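Putative lipoprotein (Bacteroides ovatus, PDB 3OQQ) is of unknown function but is probably an extracellular lipoprotein, rich in antiparallel beta strands, and binds calcium ions in the crystal. Local coordinates at residues N52-E58 with E94-L98; P190-V196 with N334-N340; F254-T258 with I269-G273. All coordinates share one frame; numbering follows the deposited sequence.

Interaction 1. Residues N52-E58 with E94-L98; sequences NVPAACE and ETNRL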
ATOM      1  N   ASN A  52      12.874   0.831   1.688  1.00 29.76           N
ATOM      2  CA  ASN A  52      12.025  -0.358   1.775  1.00 28.99           C
ATOM      3  C   ASN A  52      11.989  -0.903   0.342  1.00 33.57           C
ATOM      4  O   ASN A  52      11.360  -0.302  -0.539  1.00 35.38           O
ATOM      5  CB  ASN A  52      10.643   0.007   2.355  1.00 25.19           C
ATOM      6  CG  ASN A  52       9.566  -1.053   2.235  1.00 42.15           C
ATOM      7  OD1 ASN A  52       9.723  -2.071   1.567  1.00 38.48           O
ATOM      8  ND2 ASN A  52       8.424  -0.826   2.864  1.00 31.23           N
ATOM      9  N   VAL A  53      12.725  -1.983   0.092  1.00 27.88           N
ATOM     10  CA  VAL A  53      12.897  -2.520  -1.256  1.00 27.53           C
ATOM     11  C   VAL A  53      12.306  -3.938  -1.423  1.00 31.97           C
ATOM     12  O   VAL A  53      12.217  -4.635  -0.417  1.00 32.38           O
ATOM     13  CB  VAL A  53      14.423  -2.531  -1.640  1.00 31.80           C
ATOM     14  CG1 VAL A  53      15.023  -1.140  -1.576  1.00 31.69           C
ATOM     15  CG2 VAL A  53      15.246  -3.509  -0.784  1.00 32.14           C
ATOM     16  N   PRO A  54      12.060  -4.441  -2.677  1.00 27.90           N
ATOM     17  CA  PRO A  54      11.646  -5.853  -2.843  1.00 27.13           C
ATOM     18  C   PRO A  54      12.664  -6.807  -2.199  1.00 33.60           C
ATOM     19  O   PRO A  54      13.862  -6.519  -2.223  1.00 31.44           O
ATOM     20  CB  PRO A  54      11.591  -6.025  -4.370  1.00 28.19           C
ATOM     21  CG  PRO A  54      11.348  -4.641  -4.895  1.00 31.65           C
ATOM     22  CD  PRO A  54      12.146  -3.760  -3.991  1.00 28.29           C
ATOM     23  N   ALA A  55      12.191  -7.889  -1.537  1.00 33.02           N
ATOM     24  CA  ALA A  55      13.074  -8.801  -0.789  1.00 34.07           C
ATOM     25  C   ALA A  55      14.251  -9.333  -1.625  1.00 37.55           C
ATOM     26  O   ALA A  55      15.369  -9.332  -1.124  1.00 36.25           O
ATOM     27  CB  ALA A  55      12.281  -9.956  -0.202  1.00 34.91           C
ATOM     28  N   ALA A  56      14.014  -9.698  -2.908  1.00 35.08           N
ATOM     29  CA  ALA A  56      15.034 -10.248  -3.826  1.00 34.65           C
ATOM     30  C   ALA A  56      16.026  -9.187  -4.371  1.00 38.30           C
ATOM     31  O   ALA A  56      17.058  -9.555  -4.942  1.00 39.45           O
ATOM     32  CB  ALA A  56      14.351 -10.952  -4.995  1.00 34.61           C
ATOM     33  N   CYS A  57      15.730  -7.894  -4.167  1.00 33.56           N
ATOM     34  CA  CYS A  57      16.494  -6.764  -4.684  1.00 33.56           C
ATOM     35  C   CYS A  57      17.877  -6.682  -4.081  1.00 38.80           C
ATOM     36  O   CYS A  57      18.018  -6.608  -2.860  1.00 39.90           O
ATOM     37  CB  CYS A  57      15.724  -5.459  -4.484  1.00 33.55           C
ATOM     38  SG  CYS A  57      16.403  -4.050  -5.396  1.00 37.49           S
ATOM     39  N   GLU A  58      18.896  -6.627  -4.945  1.00 35.11           N
ATOM     40  CA  GLU A  58      20.297  -6.524  -4.529  1.00 36.31           C
ATOM     41  C   GLU A  58      20.950  -5.221  -4.985  1.00 38.41           C
ATOM     42  O   GLU A  58      22.007  -4.860  -4.466  1.00 40.31           O
ATOM     43  CB  GLU A  58      21.104  -7.712  -5.071  1.00 38.68           C
ATOM     44  CG  GLU A  58      20.707  -9.026  -4.429  1.00 54.02           C
ATOM     45  CD  GLU A  58      21.342 -10.263  -5.025  1.00 81.79           C
ATOM     46  OE1 GLU A  58      21.477 -10.334  -6.269  1.00 74.21           O
ATOM     47  OE2 GLU A  58      21.659 -11.188  -4.242  1.00 83.01           O
ATOM     48  N   GLU A  94       6.498 -11.323   4.125  1.00 22.07           N
ATOM     49  CA  GLU A  94       7.006 -10.046   3.589  1.00 22.02           C
ATOM     50  C   GLU A  94       7.595 -10.267   2.200  1.00 26.90           C
ATOM     51  O   GLU A  94       8.371 -11.211   2.030  1.00 26.63           O
ATOM     52  CB  GLU A  94       8.130  -9.472   4.500  1.00 24.40           C
ATOM     53  CG  GLU A  94       7.735  -9.182   5.939  1.00 34.55           C
ATOM     54  CD  GLU A  94       7.980 -10.302   6.932  1.00 46.56           C
ATOM     55  OE1 GLU A  94       8.273 -11.451   6.519  1.00 32.66           O
ATOM     56  OE2 GLU A  94       7.827 -10.027   8.141  1.00 36.42           O
ATOM     57  N   THR A  95       7.239  -9.421   1.214  1.00 23.61           N
ATOM     58  CA  THR A  95       7.841  -9.498  -0.127  1.00 25.30           C
ATOM     59  C   THR A  95       8.842  -8.347  -0.248  1.00 34.83           C
ATOM     60  O   THR A  95       9.374  -8.084  -1.326  1.00 38.04           O
ATOM     61  CB  THR A  95       6.809  -9.477  -1.246  1.00 27.34           C
ATOM     62  OG1 THR A  95       5.952  -8.338  -1.087  1.00 24.29           O
ATOM     63  CG2 THR A  95       6.018 -10.755  -1.329  1.00 24.61           C
ATOM     64  N   ASN A  96       9.102  -7.671   0.878  1.00 30.35           N
ATOM     65  CA  ASN A  96      10.027  -6.554   0.946  1.00 29.83           C
ATOM     66  C   ASN A  96      11.035  -6.768   2.070  1.00 35.77           C
ATOM     67  O   ASN A  96      10.900  -7.721   2.833  1.00 37.10           O
ATOM     68  CB  ASN A  96       9.266  -5.240   1.132  1.00 27.74           C
ATOM     69  CG  ASN A  96       8.299  -5.186   2.311  1.00 58.05           C
ATOM     70  OD1 ASN A  96       8.475  -5.832   3.349  1.00 40.63           O
ATOM     71  ND2 ASN A  96       7.241  -4.395   2.171  1.00 60.47           N
ATOM     72  N   ARG A  97      12.029  -5.875   2.178  1.00 31.64           N
ATOM     73  CA  ARG A  97      13.061  -5.877   3.214  1.00 31.15           C
ATOM     74  C   ARG A  97      13.645  -4.461   3.353  1.00 35.91           C
ATOM     75  O   ARG A  97      13.477  -3.635   2.449  1.00 34.68           O
ATOM     76  CB  ARG A  97      14.166  -6.897   2.878  1.00 28.47           C
ATOM     77  CG  ARG A  97      15.114  -6.450   1.764  1.00 36.32           C
ATOM     78  CD  ARG A  97      16.227  -7.437   1.512  1.00 42.74           C
ATOM     79  NE  ARG A  97      17.075  -7.004   0.403  1.00 45.06           N
ATOM     80  CZ  ARG A  97      18.331  -6.598   0.542  1.00 59.70           C
ATOM     81  NH1 ARG A  97      18.908  -6.595   1.736  1.00 47.91           N
ATOM     82  NH2 ARG A  97      19.030  -6.214  -0.515  1.00 51.83           N
ATOM     83  N   LEU A  98      14.325  -4.187   4.474  1.00 33.76           N
ATOM     84  CA  LEU A  98      15.029  -2.926   4.697  1.00 33.53           C
ATOM     85  C   LEU A  98      16.425  -3.048   4.143  1.00 37.36           C
ATOM     86  O   LEU A  98      17.095  -4.074   4.335  1.00 35.17           O
ATOM     87  CB  LEU A  98      15.106  -2.553   6.184  1.00 34.19           C
ATOM     88  CG  LEU A  98      13.887  -1.922   6.806  1.00 39.03           C
ATOM     89  CD1 LEU A  98      14.110  -1.713   8.293  1.00 39.33           C
ATOM     90  CD2 LEU A  98      13.496  -0.623   6.101  1.00 41.56           C
TER
HETATM   91  O   HOH W   1      10.948  -9.844  -3.720  1.00 34.75           O
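Arg-97, at the start of strand 96-104, pairs with Val-53 near the end of strand 46-54, and its long side chain reaches on to Cys-57 beyond that strand. The backbones form an antiparallel hydrogen-bonded pair: Val-53 N gives to Arg-97 O at 3.0 Å, and Arg-97 N gives to Val-53 O at 2.9 Å. At CB the arginine chain turns into the position between the backbone N and the carbonyl carbon (chi1 75°), which sets CG 3.9 Å from CG2 of Val-53. From CG to NE it is fully extended. CD comes 3.4 Å from the carbonyl O of Ala-55, and NE also lies close to this oxygen, which stands oblique to the guanidinium plane. At the tip, NH2 donates to Cys-57 O over 2.6 Å, with the acceptor close to the guanidinium plane and an almost straight N-H...O angle of 167°. Arginine suits the place because its aliphatic part can lie along Val-53 while its planar end bonds to the carbonyl of Cys-57, the last residue of the type I turn from Pro-54. Pro-54 opens that turn, Ala-55 and Ala-56, small residues with type I backbone angles, form its corner, and Cys-57 N closes it on Pro-54 O. Just beyond the strand end, Ala-55 N donates to Thr-95 O at 2.8 Å. On the other side of the sheet OD1 of Asn-52 touches CB of Asn-96 at 3.2 Å, the two amide planes 82° apart, while ND2 of Asn-52 is spent on the carbonyl of Ile-327. Leu-78 of strand 71-80 lies against Val-53, Cys-57 and Arg-97, and the asparagine side faces residues at the end of helix 314-328, so the paired strand ends sit between a neighbouring strand and a helix.

Interaction 2. Residues P190-V196 with N334-N340; sequences PTVLGVV and NFFIKVN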
ATOM      1  N   PRO A 190     -17.725  -9.350   1.292  1.00 17.63           N
ATOM      2  CA  PRO A 190     -16.854  -8.200   1.657  1.00 16.95           C
ATOM      3  C   PRO A 190     -17.580  -6.862   1.471  1.00 21.70           C
ATOM      4  O   PRO A 190     -18.319  -6.690   0.515  1.00 20.55           O
ATOM      5  CB  PRO A 190     -15.668  -8.321   0.694  1.00 17.68           C
ATOM      6  CG  PRO A 190     -15.673  -9.747   0.243  1.00 23.22           C
ATOM      7  CD  PRO A 190     -17.129 -10.137   0.193  1.00 19.17           C
ATOM      8  N   THR A 191     -17.399  -5.934   2.409  1.00 20.49           N
ATOM      9  CA  THR A 191     -18.087  -4.650   2.365  1.00 19.81           C
ATOM     10  C   THR A 191     -17.115  -3.477   2.452  1.00 21.28           C
ATOM     11  O   THR A 191     -17.419  -2.409   1.936  1.00 19.81           O
ATOM     12  CB  THR A 191     -19.105  -4.563   3.518  1.00 26.21           C
ATOM     13  OG1 THR A 191     -18.432  -4.844   4.744  1.00 24.07           O
ATOM     14  CG2 THR A 191     -20.291  -5.532   3.349  1.00 26.18           C
ATOM     15  N   VAL A 192     -16.000  -3.648   3.180  1.00 16.37           N
ATOM     16  CA  VAL A 192     -15.043  -2.570   3.443  1.00 15.09           C
ATOM     17  C   VAL A 192     -13.608  -3.048   3.249  1.00 17.89           C
ATOM     18  O   VAL A 192     -13.311  -4.216   3.475  1.00 18.45           O
ATOM     19  CB  VAL A 192     -15.210  -2.004   4.906  1.00 18.48           C
ATOM     20  CG1 VAL A 192     -14.285  -0.807   5.161  1.00 16.64           C
ATOM     21  CG2 VAL A 192     -16.660  -1.627   5.234  1.00 18.90           C
ATOM     22  N   LEU A 193     -12.725  -2.123   2.826  1.00 14.37           N
ATOM     23  CA  LEU A 193     -11.275  -2.261   2.809  1.00 13.63           C
ATOM     24  C   LEU A 193     -10.739  -1.058   3.574  1.00 19.97           C
ATOM     25  O   LEU A 193     -11.408  -0.029   3.661  1.00 20.47           O
ATOM     26  CB  LEU A 193     -10.643  -2.412   1.426  1.00 11.95           C
ATOM     27  CG  LEU A 193     -10.677  -1.256   0.430  1.00 15.27           C
ATOM     28  CD1 LEU A 193      -9.507  -0.328   0.615  1.00 15.94           C
ATOM     29  CD2 LEU A 193     -10.602  -1.794  -0.969  1.00 14.45           C
ATOM     30  N   GLY A 194      -9.572  -1.189   4.157  1.00 16.44           N
ATOM     31  CA  GLY A 194      -9.012  -0.069   4.900  1.00 16.43           C
ATOM     32  C   GLY A 194      -7.575  -0.268   5.312  1.00 22.00           C
ATOM     33  O   GLY A 194      -6.948  -1.287   4.994  1.00 20.46           O
ATOM     34  N   VAL A 195      -7.064   0.699   6.064  1.00 19.43           N
ATOM     35  CA  VAL A 195      -5.693   0.644   6.545  1.00 18.81           C
ATOM     36  C   VAL A 195      -5.615   1.442   7.825  1.00 20.37           C
ATOM     37  O   VAL A 195      -6.309   2.432   7.997  1.00 18.23           O
ATOM     38  CB  VAL A 195      -4.641   1.144   5.471  1.00 22.07           C
ATOM     39  CG1 VAL A 195      -4.824   2.623   5.110  1.00 21.43           C
ATOM     40  CG2 VAL A 195      -3.194   0.868   5.908  1.00 22.05           C
ATOM     41  N   VAL A 196      -4.797   0.970   8.726  1.00 16.77           N
ATOM     42  CA  VAL A 196      -4.407   1.684   9.917  1.00 17.29           C
ATOM     43  C   VAL A 196      -2.997   2.178   9.618  1.00 23.35           C
ATOM     44  O   VAL A 196      -2.128   1.360   9.301  1.00 22.01           O
ATOM     45  CB  VAL A 196      -4.431   0.829  11.211  1.00 19.89           C
ATOM     46  CG1 VAL A 196      -3.877   1.636  12.377  1.00 20.90           C
ATOM     47  CG2 VAL A 196      -5.824   0.277  11.520  1.00 18.43           C
ATOM     48  N   ASN A 334      -1.012  -1.336   8.367  1.00 19.39           N
ATOM     49  CA  ASN A 334      -1.907  -2.373   8.832  1.00 19.33           C
ATOM     50  C   ASN A 334      -3.200  -2.391   7.996  1.00 21.00           C
ATOM     51  O   ASN A 334      -4.229  -1.860   8.403  1.00 18.25           O
ATOM     52  CB  ASN A 334      -2.183  -2.223  10.346  1.00 18.85           C
ATOM     53  CG  ASN A 334      -3.025  -3.343  10.901  1.00 24.37           C
ATOM     54  OD1 ASN A 334      -3.358  -4.288  10.202  1.00 15.96           O
ATOM     55  ND2 ASN A 334      -3.391  -3.268  12.151  1.00 20.56           N
ATOM     56  N   PHE A 335      -3.120  -3.045   6.836  1.00 17.87           N
ATOM     57  CA  PHE A 335      -4.234  -3.219   5.912  1.00 16.47           C
ATOM     58  C   PHE A 335      -5.270  -4.201   6.465  1.00 20.48           C
ATOM     59  O   PHE A 335      -4.929  -5.125   7.206  1.00 20.18           O
ATOM     60  CB  PHE A 335      -3.720  -3.722   4.545  1.00 16.48           C
ATOM     61  CG  PHE A 335      -2.883  -2.688   3.844  1.00 16.28           C
ATOM     62  CD1 PHE A 335      -3.464  -1.544   3.313  1.00 16.84           C
ATOM     63  CD2 PHE A 335      -1.512  -2.852   3.717  1.00 18.12           C
ATOM     64  CE1 PHE A 335      -2.680  -0.570   2.684  1.00 17.05           C
ATOM     65  CE2 PHE A 335      -0.738  -1.898   3.039  1.00 19.62           C
ATOM     66  CZ  PHE A 335      -1.322  -0.756   2.553  1.00 16.24           C
ATOM     67  N   PHE A 336      -6.535  -4.000   6.092  1.00 16.01           N
ATOM     68  CA  PHE A 336      -7.621  -4.867   6.558  1.00 14.44           C
ATOM     69  C   PHE A 336      -8.822  -4.760   5.649  1.00 17.38           C
ATOM     70  O   PHE A 336      -8.932  -3.822   4.851  1.00 14.95           O
ATOM     71  CB  PHE A 336      -8.052  -4.522   8.028  1.00 14.98           C
ATOM     72  CG  PHE A 336      -8.651  -3.149   8.282  1.00 15.95           C
ATOM     73  CD1 PHE A 336      -7.840  -2.066   8.609  1.00 18.69           C
ATOM     74  CD2 PHE A 336     -10.028  -2.951   8.232  1.00 17.22           C
ATOM     75  CE1 PHE A 336      -8.390  -0.809   8.865  1.00 19.76           C
ATOM     76  CE2 PHE A 336     -10.581  -1.694   8.494  1.00 20.32           C
ATOM     77  CZ  PHE A 336      -9.758  -0.625   8.789  1.00 19.54           C
ATOM     78  N   ILE A 337      -9.748  -5.711   5.826  1.00 14.56           N
ATOM     79  CA  ILE A 337     -11.041  -5.720   5.187  1.00 14.58           C
ATOM     80  C   ILE A 337     -12.130  -5.983   6.240  1.00 21.41           C
ATOM     81  O   ILE A 337     -11.846  -6.511   7.327  1.00 20.79           O
ATOM     82  CB  ILE A 337     -11.165  -6.698   3.995  1.00 17.65           C
ATOM     83  CG1 ILE A 337     -10.957  -8.200   4.421  1.00 18.86           C
ATOM     84  CG2 ILE A 337     -10.254  -6.244   2.836  1.00 15.97           C
ATOM     85  CD1 ILE A 337     -11.647  -9.164   3.616  1.00 19.65           C
ATOM     86  N   LYS A 338     -13.368  -5.582   5.911  1.00 17.55           N
ATOM     87  CA  LYS A 338     -14.548  -5.928   6.689  1.00 17.78           C
ATOM     88  C   LYS A 338     -15.527  -6.661   5.797  1.00 21.62           C
ATOM     89  O   LYS A 338     -15.592  -6.429   4.582  1.00 20.01           O
ATOM     90  CB  LYS A 338     -15.238  -4.732   7.350  1.00 18.61           C
ATOM     91  CG  LYS A 338     -14.451  -4.060   8.441  1.00 19.34           C
ATOM     92  CD  LYS A 338     -15.432  -3.413   9.410  1.00 28.12           C
ATOM     93  CE  LYS A 338     -15.147  -1.970   9.610  1.00 39.68           C
ATOM     94  NZ  LYS A 338     -16.058  -1.391  10.635  1.00 37.62           N
ATOM     95  N   VAL A 339     -16.244  -7.597   6.402  1.00 19.74           N
ATOM     96  CA  VAL A 339     -17.265  -8.374   5.713  1.00 21.04           C
ATOM     97  C   VAL A 339     -18.589  -8.067   6.384  1.00 26.91           C
ATOM     98  O   VAL A 339     -18.603  -7.595   7.535  1.00 25.89           O
ATOM     99  CB  VAL A 339     -16.938  -9.892   5.671  1.00 25.23           C
ATOM    100  CG1 VAL A 339     -15.566 -10.140   5.031  1.00 24.65           C
ATOM    101  CG2 VAL A 339     -17.019 -10.522   7.054  1.00 24.68           C
ATOM    102  N   ASN A 340     -19.694  -8.275   5.652  1.00 25.60           N
ATOM    103  CA  ASN A 340     -21.061  -8.038   6.118  1.00 26.39           C
ATOM    104  C   ASN A 340     -21.233  -8.503   7.564  1.00 33.69           C
ATOM    105  O   ASN A 340     -20.924  -9.645   7.883  1.00 32.61           O
ATOM    106  CB  ASN A 340     -22.038  -8.774   5.202  1.00 28.73           C
ATOM    107  CG  ASN A 340     -23.470  -8.439   5.470  1.00 44.71           C
ATOM    108  OD1 ASN A 340     -23.881  -7.272   5.403  1.00 36.71           O
ATOM    109  ND2 ASN A 340     -24.232  -9.450   5.842  1.00 35.66           N
TER
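Val-195 and Phe-335 face each other in a non-hydrogen-bonded pair and lie side by side. CG2 of Val-195 sits over one face of the Phe-335 ring, 3.9 Å from the centroid, a CH-pi contact. On the opposite face of the sheet Phe-336 takes the position between N and carbonyl carbon (chi1 64°), which folds its ring back across the neighbouring strand. CA of Gly-194 lies over that ring, 4.1 Å from the centroid and 13° off the normal. Glycine suits the site, since a CB would run into CZ. CG2 of Val-196 meets CE1 of the same ring at 3.8 Å, the two side chains crossing at about a right angle; beyond the contact, His-346 stacks on Phe-336. Val-192 and Lys-338 run alongside each other, CB to CB 3.7 Å; the lysine chain bends at chi3, and its NZ hydrogen-bonds a triethylene glycol, probably from the crystallisation liquor. One carbonyl takes two backbone donors from the same face of its plane: Lys-338 O accepts from Thr-191 N at 2.9 Å and Val-192 N at 3.1 Å. This doubling is the signature of a classic beta bulge, here in an antiparallel strand pair inside a six-stranded sheet.

Interaction 3. Residues F254-T258 with I269-G273; sequences FAILT and ITLDG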
ATOM      1  N   PHE A 254     -22.463   2.857  -4.426  1.00 20.54           N
ATOM      2  CA  PHE A 254     -22.072   3.774  -3.363  1.00 19.73           C
ATOM      3  C   PHE A 254     -20.638   3.560  -2.900  1.00 24.01           C
ATOM      4  O   PHE A 254     -20.087   2.457  -3.003  1.00 24.19           O
ATOM      5  CB  PHE A 254     -23.031   3.698  -2.174  1.00 21.88           C
ATOM      6  CG  PHE A 254     -22.876   2.539  -1.218  1.00 22.97           C
ATOM      7  CD1 PHE A 254     -23.417   1.286  -1.522  1.00 25.88           C
ATOM      8  CD2 PHE A 254     -22.261   2.713   0.016  1.00 23.73           C
ATOM      9  CE1 PHE A 254     -23.329   0.230  -0.614  1.00 25.42           C
ATOM     10  CE2 PHE A 254     -22.161   1.650   0.919  1.00 26.29           C
ATOM     11  CZ  PHE A 254     -22.686   0.413   0.590  1.00 24.51           C
ATOM     12  N   ALA A 255     -20.034   4.623  -2.376  1.00 20.55           N
ATOM     13  CA  ALA A 255     -18.685   4.549  -1.794  1.00 19.49           C
ATOM     14  C   ALA A 255     -18.642   5.516  -0.636  1.00 21.84           C
ATOM     15  O   ALA A 255     -19.244   6.584  -0.726  1.00 20.14           O
ATOM     16  CB  ALA A 255     -17.621   4.877  -2.836  1.00 19.51           C
ATOM     17  N   ILE A 256     -18.053   5.104   0.487  1.00 18.43           N
ATOM     18  CA  ILE A 256     -17.929   5.946   1.692  1.00 17.89           C
ATOM     19  C   ILE A 256     -16.479   5.880   2.167  1.00 19.95           C
ATOM     20  O   ILE A 256     -16.007   4.800   2.530  1.00 17.65           O
ATOM     21  CB  ILE A 256     -18.908   5.564   2.843  1.00 21.13           C
ATOM     22  CG1 ILE A 256     -20.380   5.417   2.370  1.00 22.39           C
ATOM     23  CG2 ILE A 256     -18.774   6.551   4.019  1.00 19.22           C
ATOM     24  CD1 ILE A 256     -21.293   4.632   3.349  1.00 30.20           C
ATOM     25  N   LEU A 257     -15.797   7.032   2.195  1.00 16.22           N
ATOM     26  CA  LEU A 257     -14.415   7.104   2.649  1.00 15.09           C
ATOM     27  C   LEU A 257     -14.364   7.839   3.976  1.00 20.30           C
ATOM     28  O   LEU A 257     -14.762   8.997   4.063  1.00 19.76           O
ATOM     29  CB  LEU A 257     -13.527   7.792   1.597  1.00 14.73           C
ATOM     30  CG  LEU A 257     -12.096   8.157   1.981  1.00 16.41           C
ATOM     31  CD1 LEU A 257     -11.276   6.917   2.377  1.00 13.44           C
ATOM     32  CD2 LEU A 257     -11.459   8.903   0.870  1.00 19.37           C
ATOM     33  N   THR A 258     -13.908   7.136   5.022  1.00 17.01           N
ATOM     34  CA  THR A 258     -13.797   7.701   6.354  1.00 16.27           C
ATOM     35  C   THR A 258     -12.330   7.766   6.722  1.00 20.87           C
ATOM     36  O   THR A 258     -11.598   6.793   6.564  1.00 19.59           O
ATOM     37  CB  THR A 258     -14.634   6.907   7.375  1.00 20.95           C
ATOM     38  OG1 THR A 258     -15.973   6.812   6.894  1.00 20.19           O
ATOM     39  CG2 THR A 258     -14.644   7.561   8.769  1.00 16.51           C
ATOM     40  N   ILE A 269      -8.318   4.505   8.111  1.00 20.71           N
ATOM     41  CA  ILE A 269      -8.914   4.837   6.825  1.00 19.86           C
ATOM     42  C   ILE A 269      -9.759   3.673   6.325  1.00 23.38           C
ATOM     43  O   ILE A 269      -9.254   2.557   6.208  1.00 19.77           O
ATOM     44  CB  ILE A 269      -7.785   5.217   5.798  1.00 21.83           C
ATOM     45  CG1 ILE A 269      -6.992   6.445   6.320  1.00 22.02           C
ATOM     46  CG2 ILE A 269      -8.371   5.502   4.378  1.00 19.03           C
ATOM     47  CD1 ILE A 269      -5.747   6.808   5.569  1.00 16.55           C
ATOM     48  N   THR A 270     -11.041   3.935   5.999  1.00 20.48           N
ATOM     49  CA  THR A 270     -11.895   2.873   5.451  1.00 18.87           C
ATOM     50  C   THR A 270     -12.605   3.325   4.170  1.00 21.48           C
ATOM     51  O   THR A 270     -13.084   4.456   4.084  1.00 21.41           O
ATOM     52  CB  THR A 270     -12.925   2.369   6.459  1.00 16.58           C
ATOM     53  OG1 THR A 270     -13.724   3.464   6.871  1.00 19.94           O
ATOM     54  CG2 THR A 270     -12.296   1.674   7.671  1.00 15.51           C
ATOM     55  N   LEU A 271     -12.682   2.409   3.198  1.00 17.80           N
ATOM     56  CA  LEU A 271     -13.409   2.549   1.958  1.00 16.68           C
ATOM     57  C   LEU A 271     -14.534   1.534   1.981  1.00 21.86           C
ATOM     58  O   LEU A 271     -14.293   0.327   1.869  1.00 22.23           O
ATOM     59  CB  LEU A 271     -12.493   2.348   0.742  1.00 15.53           C
ATOM     60  CG  LEU A 271     -13.207   2.403  -0.630  1.00 16.96           C
ATOM     61  CD1 LEU A 271     -13.912   3.774  -0.858  1.00 15.56           C
ATOM     62  CD2 LEU A 271     -12.245   2.108  -1.735  1.00 13.02           C
ATOM     63  N   ASP A 272     -15.757   2.026   2.200  1.00 16.76           N
ATOM     64  CA  ASP A 272     -16.981   1.217   2.291  1.00 15.01           C
ATOM     65  C   ASP A 272     -17.701   1.294   0.939  1.00 22.00           C
ATOM     66  O   ASP A 272     -17.397   2.199   0.152  1.00 21.08           O
ATOM     67  CB  ASP A 272     -17.815   1.782   3.444  1.00 15.62           C
ATOM     68  CG  ASP A 272     -18.995   0.980   3.976  1.00 22.96           C
ATOM     69  OD1 ASP A 272     -19.343  -0.072   3.365  1.00 22.28           O
ATOM     70  OD2 ASP A 272     -19.580   1.411   4.965  1.00 23.63           O
ATOM     71  N   GLY A 273     -18.569   0.321   0.635  1.00 19.83           N
ATOM     72  CA  GLY A 273     -19.287   0.300  -0.648  1.00 19.48           C
ATOM     73  C   GLY A 273     -18.896  -0.784  -1.633  1.00 22.03           C
ATOM     74  O   GLY A 273     -19.435  -0.847  -2.758  1.00 21.39           O
TER
HETATM   75  O   HOH W   2     -15.897   4.385   5.497  1.00 21.76           O
HETATM   76  O   HOH W   3     -12.183   4.845   9.141  1.00 28.54           O
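A beta hairpin joins strands 253-263 and 266-272, and Ile-256 and Asp-272 form one of its antiparallel hydrogen-bonded pairs. Asp-272 N reaches Ile-256 O at 2.8 Å in a practically straight bond (179°), and Ile-256 N returns the bond to Asp-272 O. Thr-258 and Thr-270 repeat the pattern nearer the turn, both donors lying in the carbonyl planes of their acceptors. Between them, the buried Leu-257 and Leu-271 turn to the other face, where leucine suits the apolar cover given by Leu-212 of strand 205-215. With its CG anti to the backbone N (chi1 170°), Leu-257 brings CD1 within 3.8 Å of CG2 of Ile-269, the two side chains side by side. At the far end, the ring of Phe-254 lies over Gly-273, whose CA sits 3.7 Å from the ring centroid and 19° off its normal. Gly-273 has a positive phi; at its backbone angles a CB would be jammed against the preceding carbonyl, and it would also strike Phe-254 O across the pair, so glycine alone fits comfortably. Were Phe-254 an alanine, the ring and its CH-pi contact would be gone, and Gly-273 CA would probably lose its cover, with a gap likely beside Asp-272. The threonines share the partly exposed face with Ile-256 and Asp-272, where hydroxyls can meet solvent. A single water there links three oxygens: it donates to Ile-256 O at 3.0 Å and is hydrogen-bonded to Thr-258 OG1 at 2.8 Å and Thr-270 OG1 at 2.7 Å.

Interaction 1 comes first along the chain and closes before the others open. Its centre is about 25 Å from that of interaction 2 and 31 Å from that of interaction 3, on the opposite side of the chain's centre. Interactions 2 and 3 lie about 10 Å apart between centres in one six-stranded antiparallel sheet. The hairpin of interaction 3 falls, in sequence, between the two strands of interaction 2, so strand 190-198 has a sequence-distant partner on each flank. The two contacts are thus parts of one continuous sheet, joined where strands 190-198 and 266-272 pair, while interaction 1 joins strands 46-54 and 96-104, which are not in that sheet.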